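Local atomic coordinates of D-galactonate dehydratase family member SEN1436 (Salmonella enterica subsp. enterica serovar Enteritidis, PDB entry 3TW9), a protein that dehydrates D-gluconate to 2-dehydro-3-deoxy-D-gluconate with low activity in vitro, using one magnesium ion per subunit, and probably plays no significant part in D-gluconate breakdown in vivo. Residues H247-R252 with F271-P276; P295-E300 with Y319-V324; P310-R315 with N343-A348. All coordinates share one frame; numbering follows the deposited sequence.

Contact 1. Residues H247-R252 with F271-P276; sequences HDVHER and FYLEDP
Asp248 and Glu274 lie next to each other on two parallel strands, and their carboxylates stack with planes only 2° apart, Glu274 OE1 resting 3.3 Å from Asp248 CG. The parallel register puts both acids on one face of the sheet, and with each CG anti to its backbone N the carboxylates come to lie over each other. Their facing oxygens, Asp248 OD2 and Glu274 OE1 at 3.5 Å, are two acceptors and not hydrogen-bonded; both residues are magnesium ligands, and a cation would probably ease their like charges. A water lies within hydrogen-bonding distance of Asp248 OD1 (2.8 Å) and Asp275 OD2, while Glu274 OE2 forms a salt bridge with Arg321. The strands are neighbours in the barrel of the enolase superfamily, joined by helix 255-265 in a beta-alpha-beta crossover, with the acids at the strand ends. Backbone pairing runs through His247, whose N donates to Tyr272 O and whose O accepts from Glu274 N at 2.8 Å. Val249 N then binds Glu274 O at 2.8 Å, a bent bond of 138°. Beyond the strands, Glu251 N reaches Asp275 O at 3.0 Å, tying the type I' turn of Val249 to Arg252 to the second segment. Arg252 braces that turn from within: NE and the backbone N approach Val249 O from opposite faces of its carbonyl plane, and NH2 donates to Asp248 O. On the other face of the sheet, Leu273 CD1 meets Val249 CG2 at 3.5 Å and the edge of the His247 ring at CD2, 3.8 Å away. That imidazole is held at both nitrogens, by Tyr224 OH and Cys178 O. His250, by similarity a proton donor/acceptor, has its CB directed away from 271-276 and its ND1 bonded to the terminal carboxylate of Pro442.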
ATOM      1  N   HIS C 247      -0.924 -24.185 -14.571  1.00 21.86           N
ATOM      2  CA  HIS C 247      -0.070 -25.325 -14.323  1.00 19.66           C
ATOM      3  C   HIS C 247       0.956 -24.947 -13.282  1.00 26.05           C
ATOM      4  O   HIS C 247       1.597 -23.906 -13.401  1.00 23.19           O
ATOM      5  CB  HIS C 247       0.641 -25.820 -15.597  1.00 21.38           C
ATOM      6  CG  HIS C 247       1.491 -27.027 -15.348  1.00 22.11           C
ATOM      7  ND1 HIS C 247       0.944 -28.266 -15.086  1.00 19.79           N
ATOM      8  CD2 HIS C 247       2.832 -27.171 -15.216  1.00 20.23           C
ATOM      9  CE1 HIS C 247       1.915 -29.138 -14.865  1.00 24.24           C
ATOM     10  NE2 HIS C 247       3.071 -28.496 -14.928  1.00 23.89           N
ATOM     11  N   ASP C 248       1.127 -25.815 -12.296  1.00 19.74           N
ATOM     12  CA  ASP C 248       2.081 -25.592 -11.210  1.00 18.48           C
ATOM     13  C   ASP C 248       3.327 -26.457 -11.398  1.00 22.91           C
ATOM     14  O   ASP C 248       3.295 -27.684 -11.272  1.00 22.71           O
ATOM     15  CB  ASP C 248       1.363 -25.926  -9.873  1.00 23.43           C
ATOM     16  CG  ASP C 248       2.109 -25.451  -8.645  1.00 31.16           C
ATOM     17  OD1 ASP C 248       3.191 -24.850  -8.786  1.00 32.47           O
ATOM     18  OD2 ASP C 248       1.596 -25.665  -7.517  1.00 29.46           O
ATOM     19  N   VAL C 249       4.454 -25.809 -11.681  1.00 17.64           N
ATOM     20  CA  VAL C 249       5.762 -26.492 -11.716  1.00 18.86           C
ATOM     21  C   VAL C 249       6.218 -26.927 -10.301  1.00 20.32           C
ATOM     22  O   VAL C 249       6.909 -27.934 -10.159  1.00 20.58           O
ATOM     23  CB  VAL C 249       6.821 -25.563 -12.356  1.00 20.04           C
ATOM     24  CG1 VAL C 249       8.192 -26.225 -12.415  1.00 20.20           C
ATOM     25  CG2 VAL C 249       6.377 -25.162 -13.753  1.00 21.39           C
ATOM     26  N   HIS C 250       5.850 -26.134  -9.287  1.00 18.03           N
ATOM     27  CA  HIS C 250       6.067 -26.436  -7.864  1.00 18.53           C
ATOM     28  C   HIS C 250       7.519 -26.739  -7.591  1.00 24.71           C
ATOM     29  O   HIS C 250       7.826 -27.729  -6.940  1.00 23.98           O
ATOM     30  CB  HIS C 250       5.185 -27.626  -7.429  1.00 21.98           C
ATOM     31  CG  HIS C 250       4.744 -27.583  -6.000  1.00 24.27           C
ATOM     32  ND1 HIS C 250       5.511 -28.073  -4.966  1.00 24.69           N
ATOM     33  CD2 HIS C 250       3.612 -27.102  -5.430  1.00 31.32           C
ATOM     34  CE1 HIS C 250       4.871 -27.897  -3.822  1.00 23.41           C
ATOM     35  NE2 HIS C 250       3.714 -27.314  -4.077  1.00 30.26           N
ATOM     36  N   GLU C 251       8.409 -25.911  -8.153  1.00 17.16           N
ATOM     37  CA  GLU C 251       9.852 -25.982  -7.908  1.00 17.51           C
ATOM     38  C   GLU C 251      10.520 -27.332  -8.237  1.00 22.09           C
ATOM     39  O   GLU C 251      11.601 -27.639  -7.710  1.00 21.74           O
ATOM     40  CB  GLU C 251      10.199 -25.469  -6.469  1.00 19.21           C
ATOM     41  CG  GLU C 251       9.715 -26.329  -5.249  1.00 18.07           C
ATOM     42  CD  GLU C 251      10.265 -25.890  -3.898  1.00 24.42           C
ATOM     43  OE1 GLU C 251      10.011 -26.555  -2.857  1.00 20.68           O
ATOM     44  OE2 GLU C 251      10.942 -24.858  -3.846  1.00 21.69           O
ATOM     45  N   ARG C 252       9.911 -28.113  -9.134  1.00 22.92           N
ATOM     46  CA  ARG C 252      10.341 -29.512  -9.333  1.00 18.44           C
ATOM     47  C   ARG C 252      11.470 -29.739 -10.354  1.00 23.37           C
ATOM     48  O   ARG C 252      12.003 -30.849 -10.448  1.00 28.35           O
ATOM     49  CB  ARG C 252       9.126 -30.406  -9.652  1.00 18.38           C
ATOM     50  CG  ARG C 252       8.220 -30.629  -8.431  1.00 18.70           C
ATOM     51  CD  ARG C 252       6.944 -31.380  -8.810  1.00 30.18           C
ATOM     52  NE  ARG C 252       6.061 -30.636  -9.718  1.00 33.95           N
ATOM     53  CZ  ARG C 252       5.161 -31.199 -10.530  1.00 34.01           C
ATOM     54  NH1 ARG C 252       5.034 -32.524 -10.567  1.00 32.57           N
ATOM     55  NH2 ARG C 252       4.398 -30.443 -11.325  1.00 26.94           N
ATOM     56  N   PHE C 271      -3.109 -19.292 -18.222  1.00 20.21           N
ATOM     57  CA  PHE C 271      -3.414 -18.131 -17.394  1.00 16.06           C
ATOM     58  C   PHE C 271      -2.191 -17.792 -16.528  1.00 19.08           C
ATOM     59  O   PHE C 271      -1.819 -16.628 -16.390  1.00 22.26           O
ATOM     60  CB  PHE C 271      -4.638 -18.425 -16.529  1.00 20.15           C
ATOM     61  CG  PHE C 271      -5.085 -17.274 -15.687  1.00 23.87           C
ATOM     62  CD1 PHE C 271      -5.832 -16.246 -16.234  1.00 22.28           C
ATOM     63  CD2 PHE C 271      -4.776 -17.230 -14.319  1.00 23.41           C
ATOM     64  CE1 PHE C 271      -6.260 -15.167 -15.434  1.00 23.20           C
ATOM     65  CE2 PHE C 271      -5.194 -16.159 -13.533  1.00 15.98           C
ATOM     66  CZ  PHE C 271      -5.939 -15.144 -14.078  1.00 17.64           C
ATOM     67  N   TYR C 272      -1.596 -18.833 -15.949  1.00 20.96           N
ATOM     68  CA  TYR C 272      -0.243 -18.732 -15.434  1.00 18.70           C
ATOM     69  C   TYR C 272       0.492 -20.058 -15.286  1.00 21.74           C
ATOM     70  O   TYR C 272      -0.124 -21.120 -15.159  1.00 18.74           O
ATOM     71  CB  TYR C 272      -0.167 -17.844 -14.178  1.00 15.31           C
ATOM     72  CG  TYR C 272      -0.840 -18.240 -12.889  1.00 17.76           C
ATOM     73  CD1 TYR C 272      -0.553 -19.461 -12.230  1.00 18.27           C
ATOM     74  CD2 TYR C 272      -1.685 -17.321 -12.251  1.00 18.15           C
ATOM     75  CE1 TYR C 272      -1.136 -19.741 -10.957  1.00 16.99           C
ATOM     76  CE2 TYR C 272      -2.262 -17.595 -11.039  1.00 20.53           C
ATOM     77  CZ  TYR C 272      -2.004 -18.792 -10.394  1.00 17.77           C
ATOM     78  OH  TYR C 272      -2.605 -18.979  -9.148  1.00 20.02           O
ATOM     79  N   LEU C 273       1.823 -19.962 -15.317  1.00 17.74           N
ATOM     80  CA  LEU C 273       2.716 -21.077 -14.982  1.00 19.80           C
ATOM     81  C   LEU C 273       3.310 -20.732 -13.626  1.00 21.00           C
ATOM     82  O   LEU C 273       3.895 -19.658 -13.462  1.00 18.82           O
ATOM     83  CB  LEU C 273       3.839 -21.186 -16.006  1.00 22.00           C
ATOM     84  CG  LEU C 273       4.842 -22.349 -15.857  1.00 17.49           C
ATOM     85  CD1 LEU C 273       4.129 -23.698 -16.076  1.00 20.97           C
ATOM     86  CD2 LEU C 273       5.951 -22.213 -16.861  1.00 19.92           C
ATOM     87  N   GLU C 274       3.130 -21.638 -12.671  1.00 18.36           N
ATOM     88  CA  GLU C 274       3.344 -21.363 -11.256  1.00 17.45           C
ATOM     89  C   GLU C 274       4.605 -22.000 -10.687  1.00 20.34           C
ATOM     90  O   GLU C 274       4.943 -23.148 -11.001  1.00 17.09           O
ATOM     91  CB  GLU C 274       2.131 -21.837 -10.449  1.00 20.42           C
ATOM     92  CG  GLU C 274       2.255 -21.515  -8.973  1.00 21.28           C
ATOM     93  CD  GLU C 274       1.190 -22.143  -8.163  1.00 24.22           C
ATOM     94  OE1 GLU C 274       0.267 -22.689  -8.776  1.00 26.06           O
ATOM     95  OE2 GLU C 274       1.273 -22.058  -6.914  1.00 28.00           O
ATOM     96  N   ASP C 275       5.258 -21.238  -9.811  1.00 18.36           N
ATOM     97  CA  ASP C 275       6.529 -21.649  -9.158  1.00 16.12           C
ATOM     98  C   ASP C 275       7.512 -22.343 -10.074  1.00 17.70           C
ATOM     99  O   ASP C 275       7.923 -23.475  -9.807  1.00 19.58           O
ATOM    100  CB  ASP C 275       6.262 -22.448  -7.887  1.00 16.36           C
ATOM    101  CG  ASP C 275       5.578 -21.641  -6.842  1.00 20.22           C
ATOM    102  OD1 ASP C 275       5.313 -20.435  -7.065  1.00 21.54           O
ATOM    103  OD2 ASP C 275       5.236 -22.215  -5.767  1.00 22.98           O
ATOM    104  N   PRO C 276       7.920 -21.656 -11.175  1.00 19.16           N
ATOM    105  CA  PRO C 276       8.906 -22.267 -12.042  1.00 16.44           C
ATOM    106  C   PRO C 276      10.280 -22.429 -11.346  1.00 21.35           C
ATOM    107  O   PRO C 276      11.098 -23.231 -11.783  1.00 18.63           O
ATOM    108  CB  PRO C 276       9.007 -21.274 -13.215  1.00 20.31           C
ATOM    109  CG  PRO C 276       8.561 -19.967 -12.669  1.00 18.71           C
ATOM    110  CD  PRO C 276       7.470 -20.345 -11.694  1.00 18.59           C
TER
HETATM  111  O   HOH W   1       3.429 -24.087  -6.126  1.00 32.51           O

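Contact 2. Residues P295-E300 with Y319-V324; sequences PISMGE and YIRCHV
Segments 295-300 and 319-324 run parallel, 10° apart end to end, with Tyr319 N bonded to Ile296 O (3.2 Å), Met298 N to Tyr319 O and Arg321 N to Met298 O (2.9 Å). Ser297 CB packs against Tyr319 CB and against Arg321 CG, 3.5 Å from each, while Pro295 CB meets the edge of the Tyr319 ring. The Ser297 hydroxyl, buried beside the aliphatic part of Arg321, has no partner in the model. The Arg321 chain is bent at chi2 and chi3, curling over Ser297 and bringing the guanidinium alongside the Glu300 carboxylate, the two planes 60° apart. Glu300 OE1 and Arg321 NH2 form a long salt bridge of 3.4 Å; Glu274 and Glu377 are the other partners of NH2, and NH1 donates to Ala348 O. Past the strands, a water joins the two segments, accepting from His323 N and lying 2.9 Å from Glu300 O. Neighbouring strands of an enolase-type barrel, with helix 305-313 between them in a beta-alpha-beta crossover, thus present at their C-terminal ends the magnesium ligand Glu300 and Arg321, a residue assigned to substrate binding.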
ATOM      1  N   PRO C 295       2.641 -16.216 -18.789  1.00 17.47           N
ATOM      2  CA  PRO C 295       2.498 -15.505 -17.519  1.00 18.31           C
ATOM      3  C   PRO C 295       3.005 -16.364 -16.373  1.00 18.41           C
ATOM      4  O   PRO C 295       2.887 -17.591 -16.411  1.00 20.72           O
ATOM      5  CB  PRO C 295       0.980 -15.308 -17.368  1.00 18.16           C
ATOM      6  CG  PRO C 295       0.466 -15.465 -18.797  1.00 17.69           C
ATOM      7  CD  PRO C 295       1.329 -16.502 -19.399  1.00 15.88           C
ATOM      8  N   ILE C 296       3.637 -15.710 -15.404  1.00 16.49           N
ATOM      9  CA  ILE C 296       4.342 -16.427 -14.343  1.00 18.83           C
ATOM     10  C   ILE C 296       3.777 -16.026 -13.012  1.00 20.40           C
ATOM     11  O   ILE C 296       3.584 -14.840 -12.770  1.00 20.45           O
ATOM     12  CB  ILE C 296       5.850 -16.050 -14.319  1.00 17.70           C
ATOM     13  CG1 ILE C 296       6.575 -16.511 -15.584  1.00 15.06           C
ATOM     14  CG2 ILE C 296       6.556 -16.602 -13.050  1.00 20.39           C
ATOM     15  CD1 ILE C 296       6.489 -18.046 -15.893  1.00 13.63           C
ATOM     16  N   SER C 297       3.525 -17.001 -12.149  1.00 19.59           N
ATOM     17  CA  SER C 297       3.259 -16.713 -10.746  1.00 16.34           C
ATOM     18  C   SER C 297       4.317 -17.376  -9.829  1.00 14.56           C
ATOM     19  O   SER C 297       4.899 -18.437 -10.143  1.00 15.98           O
ATOM     20  CB  SER C 297       1.842 -17.133 -10.334  1.00 18.66           C
ATOM     21  OG  SER C 297       1.769 -18.534 -10.243  1.00 17.52           O
ATOM     22  N   MET C 298       4.528 -16.733  -8.683  1.00 15.59           N
ATOM     23  CA  MET C 298       5.555 -17.152  -7.751  1.00 16.59           C
ATOM     24  C   MET C 298       5.052 -16.808  -6.383  1.00 16.93           C
ATOM     25  O   MET C 298       4.416 -15.773  -6.183  1.00 16.66           O
ATOM     26  CB  MET C 298       6.859 -16.340  -7.973  1.00 20.33           C
ATOM     27  CG  MET C 298       7.802 -16.865  -9.025  1.00 15.78           C
ATOM     28  SD  MET C 298       8.489 -18.509  -8.708  1.00 18.69           S
ATOM     29  CE  MET C 298       9.425 -18.188  -7.175  1.00 17.37           C
ATOM     30  N   GLY C 299       5.392 -17.642  -5.408  1.00 22.14           N
ATOM     31  CA  GLY C 299       5.467 -17.086  -4.081  1.00 14.18           C
ATOM     32  C   GLY C 299       4.740 -17.707  -2.915  1.00 18.35           C
ATOM     33  O   GLY C 299       4.802 -17.164  -1.807  1.00 17.16           O
ATOM     34  N   GLU C 300       4.070 -18.840  -3.100  1.00 20.81           N
ATOM     35  CA  GLU C 300       3.407 -19.433  -1.931  1.00 12.73           C
ATOM     36  C   GLU C 300       4.415 -19.784  -0.801  1.00 18.62           C
ATOM     37  O   GLU C 300       4.039 -19.798   0.361  1.00 22.45           O
ATOM     38  CB  GLU C 300       2.572 -20.644  -2.320  1.00 18.22           C
ATOM     39  CG  GLU C 300       3.378 -21.792  -2.820  1.00 19.22           C
ATOM     40  CD  GLU C 300       2.533 -22.961  -3.305  1.00 30.25           C
ATOM     41  OE1 GLU C 300       1.513 -22.758  -4.010  1.00 28.04           O
ATOM     42  OE2 GLU C 300       2.924 -24.098  -2.992  1.00 21.54           O
ATOM     43  N   TYR C 319       1.916 -12.601 -11.285  1.00 20.40           N
ATOM     44  CA  TYR C 319       1.038 -12.889 -10.143  1.00 21.75           C
ATOM     45  C   TYR C 319       1.850 -13.194  -8.900  1.00 17.41           C
ATOM     46  O   TYR C 319       2.802 -13.981  -8.965  1.00 17.58           O
ATOM     47  CB  TYR C 319       0.104 -14.102 -10.411  1.00 14.74           C
ATOM     48  CG  TYR C 319      -0.772 -13.900 -11.576  1.00 13.07           C
ATOM     49  CD1 TYR C 319      -2.069 -13.363 -11.395  1.00 18.02           C
ATOM     50  CD2 TYR C 319      -0.354 -14.255 -12.875  1.00 17.33           C
ATOM     51  CE1 TYR C 319      -2.900 -13.179 -12.479  1.00 21.54           C
ATOM     52  CE2 TYR C 319      -1.199 -14.048 -13.976  1.00 19.94           C
ATOM     53  CZ  TYR C 319      -2.463 -13.516 -13.755  1.00 20.73           C
ATOM     54  OH  TYR C 319      -3.314 -13.314 -14.825  1.00 19.40           O
ATOM     55  N   ILE C 320       1.418 -12.634  -7.771  1.00 15.04           N
ATOM     56  CA  ILE C 320       2.015 -12.966  -6.452  1.00 15.29           C
ATOM     57  C   ILE C 320       1.127 -13.982  -5.678  1.00 12.18           C
ATOM     58  O   ILE C 320      -0.069 -13.789  -5.585  1.00 18.28           O
ATOM     59  CB  ILE C 320       2.368 -11.662  -5.657  1.00 14.27           C
ATOM     60  CG1 ILE C 320       3.201 -11.932  -4.381  1.00 15.70           C
ATOM     61  CG2 ILE C 320       1.184 -10.740  -5.400  1.00 14.61           C
ATOM     62  CD1 ILE C 320       4.585 -12.517  -4.659  1.00 14.48           C
ATOM     63  N   ARG C 321       1.753 -15.036  -5.156  1.00 19.85           N
ATOM     64  CA  ARG C 321       1.057 -16.245  -4.677  1.00 13.95           C
ATOM     65  C   ARG C 321       1.177 -16.464  -3.187  1.00 18.72           C
ATOM     66  O   ARG C 321       0.948 -17.572  -2.730  1.00 16.21           O
ATOM     67  CB  ARG C 321       1.634 -17.481  -5.401  1.00 17.17           C
ATOM     68  CG  ARG C 321       1.335 -17.575  -6.928  1.00 15.83           C
ATOM     69  CD  ARG C 321      -0.062 -18.152  -7.155  1.00 17.18           C
ATOM     70  NE  ARG C 321      -0.159 -19.535  -6.686  1.00 18.66           N
ATOM     71  CZ  ARG C 321      -1.194 -20.095  -6.033  1.00 17.76           C
ATOM     72  NH1 ARG C 321      -2.275 -19.397  -5.669  1.00 22.44           N
ATOM     73  NH2 ARG C 321      -1.123 -21.394  -5.733  1.00 20.67           N
ATOM     74  N   CYS C 322       1.539 -15.438  -2.416  1.00 21.81           N
ATOM     75  CA  CYS C 322       1.865 -15.685  -0.992  1.00 16.97           C
ATOM     76  C   CYS C 322       0.685 -16.264  -0.233  1.00 21.68           C
ATOM     77  O   CYS C 322      -0.493 -16.007  -0.547  1.00 19.82           O
ATOM     78  CB  CYS C 322       2.360 -14.420  -0.291  1.00 17.19           C
ATOM     79  SG  CYS C 322       3.854 -13.768  -1.097  1.00 17.83           S
ATOM     80  N   HIS C 323       1.047 -17.098   0.716  1.00 16.54           N
ATOM     81  CA  HIS C 323       0.138 -17.606   1.723  1.00 17.03           C
ATOM     82  C   HIS C 323       0.044 -16.491   2.761  1.00 22.59           C
ATOM     83  O   HIS C 323       1.024 -16.205   3.455  1.00 18.88           O
ATOM     84  CB  HIS C 323       0.736 -18.944   2.271  1.00 12.58           C
ATOM     85  CG  HIS C 323      -0.222 -19.758   3.083  1.00 15.99           C
ATOM     86  ND1 HIS C 323      -0.769 -20.930   2.612  1.00 20.45           N
ATOM     87  CD2 HIS C 323      -0.703 -19.600   4.339  1.00 23.44           C
ATOM     88  CE1 HIS C 323      -1.554 -21.456   3.538  1.00 21.18           C
ATOM     89  NE2 HIS C 323      -1.536 -20.667   4.597  1.00 21.99           N
ATOM     90  N   VAL C 324      -1.124 -15.838   2.847  1.00 22.71           N
ATOM     91  CA  VAL C 324      -1.284 -14.587   3.617  1.00 18.07           C
ATOM     92  C   VAL C 324      -0.804 -14.666   5.074  1.00 17.65           C
ATOM     93  O   VAL C 324      -0.071 -13.741   5.569  1.00 17.19           O
ATOM     94  CB  VAL C 324      -2.734 -14.031   3.528  1.00 17.70           C
ATOM     95  CG1 VAL C 324      -2.927 -12.848   4.478  1.00 20.35           C
ATOM     96  CG2 VAL C 324      -3.026 -13.604   2.082  1.00 20.50           C
TER
HETATM   97  O   HOH W   2       3.798 -17.190   1.599  1.00 20.51           O

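Contact 3. Residues P310-R315 with N343-A348; sequences PLIDNR and NGVRTA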
ATOM      1  N   PRO C 310      12.560  -7.848  -5.116  1.00 25.75           N
ATOM      2  CA  PRO C 310      13.266  -7.764  -6.407  1.00 24.33           C
ATOM      3  C   PRO C 310      12.421  -8.260  -7.572  1.00 21.32           C
ATOM      4  O   PRO C 310      12.533  -7.717  -8.649  1.00 22.89           O
ATOM      5  CB  PRO C 310      14.473  -8.687  -6.236  1.00 27.74           C
ATOM      6  CG  PRO C 310      14.613  -8.904  -4.773  1.00 32.83           C
ATOM      7  CD  PRO C 310      13.251  -8.774  -4.190  1.00 23.50           C
ATOM      8  N   LEU C 311      11.564  -9.261  -7.355  1.00 21.50           N
ATOM      9  CA  LEU C 311      10.709  -9.795  -8.438  1.00 22.81           C
ATOM     10  C   LEU C 311       9.655  -8.779  -8.880  1.00 22.53           C
ATOM     11  O   LEU C 311       9.413  -8.593 -10.084  1.00 21.50           O
ATOM     12  CB  LEU C 311      10.005 -11.090  -7.988  1.00 18.59           C
ATOM     13  CG  LEU C 311      10.968 -12.217  -7.609  1.00 16.97           C
ATOM     14  CD1 LEU C 311      10.174 -13.489  -7.305  1.00 25.07           C
ATOM     15  CD2 LEU C 311      11.994 -12.492  -8.706  1.00 19.87           C
ATOM     16  N   ILE C 312       9.028  -8.124  -7.912  1.00 17.25           N
ATOM     17  CA  ILE C 312       7.964  -7.162  -8.245  1.00 19.45           C
ATOM     18  C   ILE C 312       8.586  -5.848  -8.763  1.00 21.83           C
ATOM     19  O   ILE C 312       8.077  -5.292  -9.735  1.00 22.31           O
ATOM     20  CB  ILE C 312       6.951  -6.995  -7.092  1.00 17.69           C
ATOM     21  CG1 ILE C 312       6.206  -8.323  -6.899  1.00 23.34           C
ATOM     22  CG2 ILE C 312       5.896  -5.927  -7.421  1.00 18.85           C
ATOM     23  CD1 ILE C 312       5.383  -8.368  -5.692  1.00 25.17           C
ATOM     24  N   ASP C 313       9.729  -5.442  -8.172  1.00 27.26           N
ATOM     25  CA  ASP C 313      10.523  -4.253  -8.581  1.00 24.89           C
ATOM     26  C   ASP C 313      10.948  -4.271 -10.009  1.00 20.61           C
ATOM     27  O   ASP C 313      11.059  -3.200 -10.645  1.00 20.43           O
ATOM     28  CB  ASP C 313      11.808  -4.048  -7.687  1.00 15.40           C
ATOM     29  CG  ASP C 313      11.527  -3.204  -6.464  1.00 20.58           C
ATOM     30  OD1 ASP C 313      10.422  -2.689  -6.384  1.00 34.87           O
ATOM     31  OD2 ASP C 313      12.401  -3.064  -5.594  1.00 30.46           O
ATOM     32  N   ASN C 314      11.208  -5.476 -10.518  1.00 17.79           N
ATOM     33  CA  ASN C 314      11.724  -5.633 -11.850  1.00 18.60           C
ATOM     34  C   ASN C 314      10.724  -6.294 -12.766  1.00 20.32           C
ATOM     35  O   ASN C 314      11.082  -6.698 -13.873  1.00 19.95           O
ATOM     36  CB  ASN C 314      13.024  -6.427 -11.823  1.00 19.21           C
ATOM     37  CG  ASN C 314      14.152  -5.634 -11.218  1.00 25.74           C
ATOM     38  OD1 ASN C 314      14.631  -4.681 -11.830  1.00 24.82           O
ATOM     39  ND2 ASN C 314      14.559  -5.994 -10.007  1.00 24.03           N
ATOM     40  N   ARG C 315       9.490  -6.431 -12.269  1.00 16.34           N
ATOM     41  CA  ARG C 315       8.363  -6.987 -13.061  1.00 13.67           C
ATOM     42  C   ARG C 315       8.705  -8.371 -13.641  1.00 21.74           C
ATOM     43  O   ARG C 315       8.505  -8.652 -14.834  1.00 18.43           O
ATOM     44  CB  ARG C 315       7.887  -5.949 -14.098  1.00 17.05           C
ATOM     45  CG  ARG C 315       7.198  -4.749 -13.384  1.00 16.72           C
ATOM     46  CD  ARG C 315       7.169  -3.445 -14.181  1.00 24.90           C
ATOM     47  NE  ARG C 315       8.515  -2.928 -14.412  1.00 18.09           N
ATOM     48  CZ  ARG C 315       9.321  -2.428 -13.470  1.00 19.29           C
ATOM     49  NH1 ARG C 315       8.940  -2.297 -12.200  1.00 24.08           N
ATOM     50  NH2 ARG C 315      10.538  -2.038 -13.808  1.00 22.41           N
ATOM     51  N   ASN C 343       3.120  -1.812  -9.778  1.00 15.36           N
ATOM     52  CA  ASN C 343       3.941  -2.522 -10.777  1.00 18.85           C
ATOM     53  C   ASN C 343       3.129  -3.335 -11.776  1.00 17.06           C
ATOM     54  O   ASN C 343       3.696  -4.085 -12.538  1.00 19.32           O
ATOM     55  CB  ASN C 343       4.955  -3.417 -10.057  1.00 23.18           C
ATOM     56  CG  ASN C 343       6.118  -2.614  -9.519  1.00 24.94           C
ATOM     57  OD1 ASN C 343       6.921  -2.131 -10.306  1.00 19.13           O
ATOM     58  ND2 ASN C 343       6.182  -2.414  -8.188  1.00 19.85           N
ATOM     59  N   GLY C 344       1.802  -3.194 -11.778  1.00 17.33           N
ATOM     60  CA  GLY C 344       0.952  -3.993 -12.723  1.00 17.45           C
ATOM     61  C   GLY C 344       0.944  -5.511 -12.469  1.00 18.67           C
ATOM     62  O   GLY C 344       0.603  -6.282 -13.351  1.00 21.25           O
ATOM     63  N   VAL C 345       1.361  -5.923 -11.275  1.00 16.58           N
ATOM     64  CA  VAL C 345       1.402  -7.329 -10.869  1.00 15.75           C
ATOM     65  C   VAL C 345       0.073  -7.627 -10.135  1.00 15.09           C
ATOM     66  O   VAL C 345      -0.399  -6.808  -9.338  1.00 16.57           O
ATOM     67  CB  VAL C 345       2.647  -7.606  -9.996  1.00 17.88           C
ATOM     68  CG1 VAL C 345       2.619  -8.997  -9.400  1.00 18.04           C
ATOM     69  CG2 VAL C 345       3.977  -7.402 -10.848  1.00 18.90           C
ATOM     70  N   ARG C 346      -0.542  -8.778 -10.421  1.00 16.72           N
ATOM     71  CA  ARG C 346      -1.843  -9.073  -9.801  1.00 18.94           C
ATOM     72  C   ARG C 346      -1.744 -10.097  -8.652  1.00 18.33           C
ATOM     73  O   ARG C 346      -0.741 -10.800  -8.500  1.00 17.70           O
ATOM     74  CB  ARG C 346      -2.840  -9.500 -10.896  1.00 18.24           C
ATOM     75  CG  ARG C 346      -3.034  -8.373 -11.919  1.00 19.97           C
ATOM     76  CD  ARG C 346      -4.300  -8.555 -12.737  1.00 15.43           C
ATOM     77  NE  ARG C 346      -4.278  -9.817 -13.514  1.00 18.33           N
ATOM     78  CZ  ARG C 346      -5.363 -10.277 -14.147  1.00 23.70           C
ATOM     79  NH1 ARG C 346      -6.492  -9.571 -14.084  1.00 28.28           N
ATOM     80  NH2 ARG C 346      -5.338 -11.389 -14.845  1.00 21.58           N
ATOM     81  N   THR C 347      -2.763 -10.150  -7.809  1.00 17.35           N
ATOM     82  CA  THR C 347      -2.714 -11.037  -6.631  1.00 15.31           C
ATOM     83  C   THR C 347      -3.271 -12.428  -6.918  1.00 19.32           C
ATOM     84  O   THR C 347      -4.182 -12.591  -7.725  1.00 20.72           O
ATOM     85  CB  THR C 347      -3.411 -10.392  -5.430  1.00 18.62           C
ATOM     86  OG1 THR C 347      -4.827 -10.351  -5.659  1.00 15.21           O
ATOM     87  CG2 THR C 347      -2.864  -8.988  -5.184  1.00 23.95           C
ATOM     88  N   ALA C 348      -2.685 -13.441  -6.287  1.00 18.18           N
ATOM     89  CA  ALA C 348      -3.197 -14.815  -6.413  1.00 18.21           C
ATOM     90  C   ALA C 348      -2.902 -15.521  -5.107  1.00 15.44           C
ATOM     91  O   ALA C 348      -2.176 -16.520  -5.065  1.00 18.45           O
ATOM     92  CB  ALA C 348      -2.600 -15.536  -7.618  1.00 20.39           C
TER
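Asn343 fits its side chain against the end of helix 305-313, laying CG 3.3 Å from Ile312 O and ND2 3.6 Å from Ile312 CG2. Both segments contain Schellman motifs: Arg315 is the C-prime residue closing helix 305-313, and Gly344 plays the same part for helix 330-342, so two helix ends of the barrel's outer layer meet here. Arg315 reaches over to Asn343, its guanidinium lying only 14° from the plane of the Asn343 amide, and NH1 donates to Asn343 OD1 at 2.8 Å. A bend at chi3 (-64°) turns the arginine back so that NH1 also makes a weak bond to Asp313 O. Farther inward, Val345 CG2 touches Ile312 CG2 at 4.2 Å, and Leu336, Tyr339 and Ser340 of helix 330-342 also pack on Ile312. The amide of Asn343 is further fixed by Tyr339 O of the same chain, which accepts from ND2, and by Tyr339 OH and Lys309 NZ of the second subunit, which bond to ND2 and OD1. Within the helix terminus itself, Asn314 ND2 donates to Pro310 O on a lone pair, 3.0 Å away.

Contacts 1 and 2 are buried and share one sheet: strands 272-274 and 296-298 are neighbours, and Leu273 N probably bonds to Pro295 O. Their active-site ends meet at Arg321 and Glu274, where the arginine probably offsets part of the acidic charge gathered for magnesium. Contact 3 is mostly buried too but peripheral, with exposed Arg315 at its edge; its centre is about 17 Å from the chain centre, against about 8 Å for contact 2 and 14 Å for contact 1. It relies on helix ends, one amide-guanidinium bond and a subunit neighbour instead of strand pairing. Helix 305-313 connects the strands of contact 2; strand 346-347 pairs with 319-320, and Ala348 N just beyond it probably bonds to Ile320 O.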